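Side-chain contacts in putative sporulation-specific glycosylase YdhD (Bacillus subtilis subsp. subtilis str. 168, PDB 3CZ8), which probably hydrolyses glycosidic bonds in a chitin-like or cell-wall polysaccharide during sporulation, as a family 18 glycosyl hydrolase whose longer chain also carries LysM domains: residues 185-188 / 189-192; 240-243 / 244-247. The protein carries 1 engineered substitution. All coordinates share one frame; numbering follows the deposited sequence.

Contact 1. Residues 185-188 / 189-192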
# COMPACT_ATOMS: atom_id res chain seq x y z
N TRP A 185 -5.13 -17.11 8.79
CA TRP A 185 -5.58 -18.48 9.03
C TRP A 185 -5.39 -19.32 7.78
O TRP A 185 -5.12 -20.52 7.84
CB TRP A 185 -7.03 -18.51 9.50
CG TRP A 185 -7.17 -18.39 10.99
CD1 TRP A 185 -6.94 -19.37 11.92
CD2 TRP A 185 -7.54 -17.22 11.73
NE1 TRP A 185 -7.16 -18.89 13.19
CE2 TRP A 185 -7.52 -17.57 13.10
CE3 TRP A 185 -7.89 -15.91 11.37
CZ2 TRP A 185 -7.85 -16.66 14.12
CZ3 TRP A 185 -8.22 -15.00 12.37
CH2 TRP A 185 -8.19 -15.38 13.73
N HIS A 186 -5.52 -18.66 6.63
CA HIS A 186 -5.01 -19.17 5.37
C HIS A 186 -4.14 -18.09 4.77
O HIS A 186 -4.43 -16.90 4.91
CB HIS A 186 -6.15 -19.54 4.43
CG HIS A 186 -7.10 -20.55 5.00
ND1 HIS A 186 -6.92 -21.90 4.82
CD2 HIS A 186 -8.21 -20.40 5.75
CE1 HIS A 186 -7.90 -22.55 5.43
NE2 HIS A 186 -8.70 -21.66 6.00
N HIS A 187 -3.07 -18.52 4.11
CA HIS A 187 -2.03 -17.61 3.62
C HIS A 187 -1.32 -18.19 2.40
O HIS A 187 -1.77 -19.20 1.83
CB HIS A 187 -1.03 -17.29 4.75
CG HIS A 187 -0.40 -18.51 5.36
ND1 HIS A 187 0.85 -18.96 4.99
CD2 HIS A 187 -0.84 -19.37 6.31
CE1 HIS A 187 1.15 -20.04 5.68
NE2 HIS A 187 0.14 -20.31 6.49
N ALA A 188 -0.20 -17.57 2.02
CA ALA A 188 0.55 -17.92 0.80
C ALA A 188 1.16 -19.33 0.81
O ALA A 188 1.33 -19.94 -0.24
CB ALA A 188 1.63 -16.87 0.51
N GLY A 189 1.48 -19.82 2.01
CA GLY A 189 2.04 -21.15 2.18
C GLY A 189 1.04 -22.18 2.65
O GLY A 189 1.42 -23.21 3.22
N SER A 190 -0.25 -21.93 2.41
CA SER A 190 -1.30 -22.88 2.79
C SER A 190 -2.30 -23.17 1.66
O SER A 190 -2.21 -22.61 0.57
CB SER A 190 -2.03 -22.39 4.04
OG SER A 190 -3.04 -21.45 3.73
N GLU A 191 -3.24 -24.06 1.96
CA GLU A 191 -4.42 -24.35 1.14
C GLU A 191 -5.34 -23.11 1.12
O GLU A 191 -5.41 -22.39 2.13
CB GLU A 191 -5.14 -25.56 1.75
CG GLU A 191 -6.38 -26.09 1.03
CD GLU A 191 -6.07 -27.16 -0.01
OE1 GLU A 191 -5.34 -28.12 0.31
OE2 GLU A 191 -6.59 -27.04 -1.15
N PRO A 192 -6.00 -22.83 -0.02
CA PRO A 192 -7.00 -21.76 -0.11
C PRO A 192 -8.11 -21.78 0.93
O PRO A 192 -8.63 -22.85 1.27
CB PRO A 192 -7.59 -21.94 -1.52
CG PRO A 192 -7.12 -23.29 -1.98
CD PRO A 192 -5.80 -23.47 -1.34

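Contact 2. Residues 240-243 / 244-247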
# COMPACT_ATOMS: atom_id res chain seq x y z
N ALA A 240 0.21 -12.85 -2.83
CA ALA A 240 -0.26 -11.94 -1.78
C ALA A 240 -0.65 -10.61 -2.39
O ALA A 240 0.20 -9.87 -2.90
CB ALA A 240 0.83 -11.75 -0.72
N ILE A 241 -1.95 -10.31 -2.35
CA ILE A 241 -2.49 -9.13 -3.02
C ILE A 241 -3.37 -8.32 -2.06
O ILE A 241 -3.88 -8.86 -1.07
CB ILE A 241 -3.30 -9.50 -4.31
CG1 ILE A 241 -4.55 -10.32 -3.98
CG2 ILE A 241 -2.43 -10.24 -5.33
CD1 ILE A 241 -5.40 -10.64 -5.19
N SER A 242 -3.52 -7.03 -2.33
CA SER A 242 -4.35 -6.17 -1.50
C SER A 242 -5.82 -6.49 -1.77
O SER A 242 -6.15 -7.16 -2.74
CB SER A 242 -4.05 -4.69 -1.76
OG SER A 242 -4.77 -4.18 -2.88
N ASN A 243 -6.70 -6.01 -0.89
CA ASN A 243 -8.12 -6.21 -1.06
C ASN A 243 -8.67 -5.54 -2.32
O ASN A 243 -9.54 -6.09 -2.98
CB ASN A 243 -8.88 -5.77 0.19
CG ASN A 243 -8.55 -6.64 1.40
OD1 ASN A 243 -8.56 -7.87 1.31
ND2 ASN A 243 -8.23 -6.01 2.52
N GLN A 244 -8.12 -4.37 -2.66
CA GLN A 244 -8.47 -3.70 -3.91
C GLN A 244 -7.96 -4.48 -5.13
O GLN A 244 -8.67 -4.59 -6.12
CB GLN A 244 -7.96 -2.26 -3.95
CG GLN A 244 -8.62 -1.44 -5.05
CD GLN A 244 -8.13 -0.02 -5.12
OE1 GLN A 244 -8.04 0.68 -4.11
NE2 GLN A 244 -7.81 0.43 -6.34
N ASN A 245 -6.75 -5.04 -5.02
CA ASN A 245 -6.20 -5.93 -6.06
C ASN A 245 -7.09 -7.12 -6.38
O ASN A 245 -7.21 -7.50 -7.55
CB ASN A 245 -4.82 -6.47 -5.68
CG ASN A 245 -3.75 -5.41 -5.67
OD1 ASN A 245 -2.71 -5.60 -5.04
ND2 ASN A 245 -3.99 -4.30 -6.36
N ALA A 246 -7.68 -7.72 -5.35
CA ALA A 246 -8.65 -8.80 -5.52
C ALA A 246 -9.87 -8.37 -6.32
O ALA A 246 -10.30 -9.08 -7.23
CB ALA A 246 -9.06 -9.35 -4.17
N ILE A 247 -10.43 -7.21 -5.98
CA ILE A 247 -11.55 -6.62 -6.72
C ILE A 247 -11.15 -6.31 -8.16
O ILE A 247 -11.92 -6.59 -9.08
CB ILE A 247 -12.10 -5.37 -5.97
CG1 ILE A 247 -13.09 -5.83 -4.90
CG2 ILE A 247 -12.78 -4.38 -6.93
CD1 ILE A 247 -13.03 -5.01 -3.64

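Contact 1. Residues 185-188 / 189-192
A type I beta turn from His187 to Ser190 reverses the chain in the loop between strand 177-181 and helix 198-208 of this family 18 glycosidase domain, and the side chains of His186, His187 and Ser190 tie its two arms together. The turn is closed by the backbone bond from Ser190 N to His187 O, 3.2 Å. At the first residue of the turn, His187 N donates almost straight to Ser190 OG (3.0 Å, 171°). The serine hydroxyl reaches back across the turn because OG sits between its own backbone N and carbonyl carbon, chi1 83°. The backbone of the turn brings Ser190 CB over one face of the His187 imidazole, a CH-pi contact 4.1 Å from CB to the ring centroid, displaced toward the rim. The ring is brought there by its own first torsion of 56°, which folds it back over the turn and also sets ND1 3.2 Å from Gly189 N. One residue before the turn, the His186 ring reaches across to the second arm, where ND1 donates to Glu191 O at 3.1 Å, a bent bond whose donor stands above the carbonyl plane and whose acceptor is tilted out of the ring plane. Strand 225-229 packs against the loop: Tyr226 touches His187 and Ala188, and Trp228 touches His186 and Pro192. The His187 side chain lies about 11 Å from that of Glu120, the predicted proton donor. The bond to Glu191 O requires a hydrogen on His186 ND1, which implies either the ND1-H tautomer or a protonated ring. Ser190 OG, accepting from His187 N, keeps its own proton for another acceptor.

Contact 2. Residues 240-243 / 244-247
Ser242, the N-cap residue of helix 243-252, forms a capping box with Asn245 where strand 239-241 gives way to the helix, each side chain accepting from the other residue's backbone N-H. Asn245 N donates to Ser242 OG at 3.0 Å and 165°, satisfying an amide of the first helical turn. In return, Ser242 N donates to Asn245 OD1 at 3.2 Å; this donor stands above the plane of the amide carbonyl, well off a lone pair. A first torsion of 84° swings the serine hydroxyl in front of the helix, while CG of Asn245, beside its own backbone N at chi1 -69°, turns the amide back toward the cap. Helical bonding starts directly behind the box, with Ala246 N to Ser242 O at 3.1 Å, followed by a weak bond from Ile247 N to Asn243 O. On the strand side, Ile241 packs against the first turn of the helix: its CB lies 3.7 Å from Asn245 CB, and its CD1 reaches 4.0 Å from Ala246 CB. Phe282 packs on Asn243, Ala246 and Ile247, and Asn243 OD1 accepts from Glu283 N, fastening the first turn to the loop between strand 277-281 and helix 285-297. The second subunit lies alongside: Asn243 ND2 donates to Gln244 OE1 of that subunit, and the reciprocal bond joins Gln244 OE1 to Asn243 ND2 of the second subunit. Asn245 ND2, turned away from Ser242 N, bonds to Glu248 OE1 and to Trp306 O of the second subunit, so both ends of the capping amide are engaged.

In the fold
Contact 1 comes first along the chain, in the loop that leaves barrel strand 177-181 for helix 198-208; contact 2 follows after strand 225-229. Their centres are 15 Å apart and their nearest atoms about 5 Å, without touching. A five-stranded antiparallel sheet connects them, formed by 225-281 between barrel strand 217-220 and helix 285-297, consistent with the alpha/beta insertion of many family 18 chitinases. Strand 225-229 packs against the turn of contact 1 and pairs with strand 239-241, and Ala188 shares a backbone hydrogen bond with Ala238. The turn of contact 1 thus sits where a barrel loop meets this sheet; contact 2 opens helix 243-252, whose first turn also touches the second subunit.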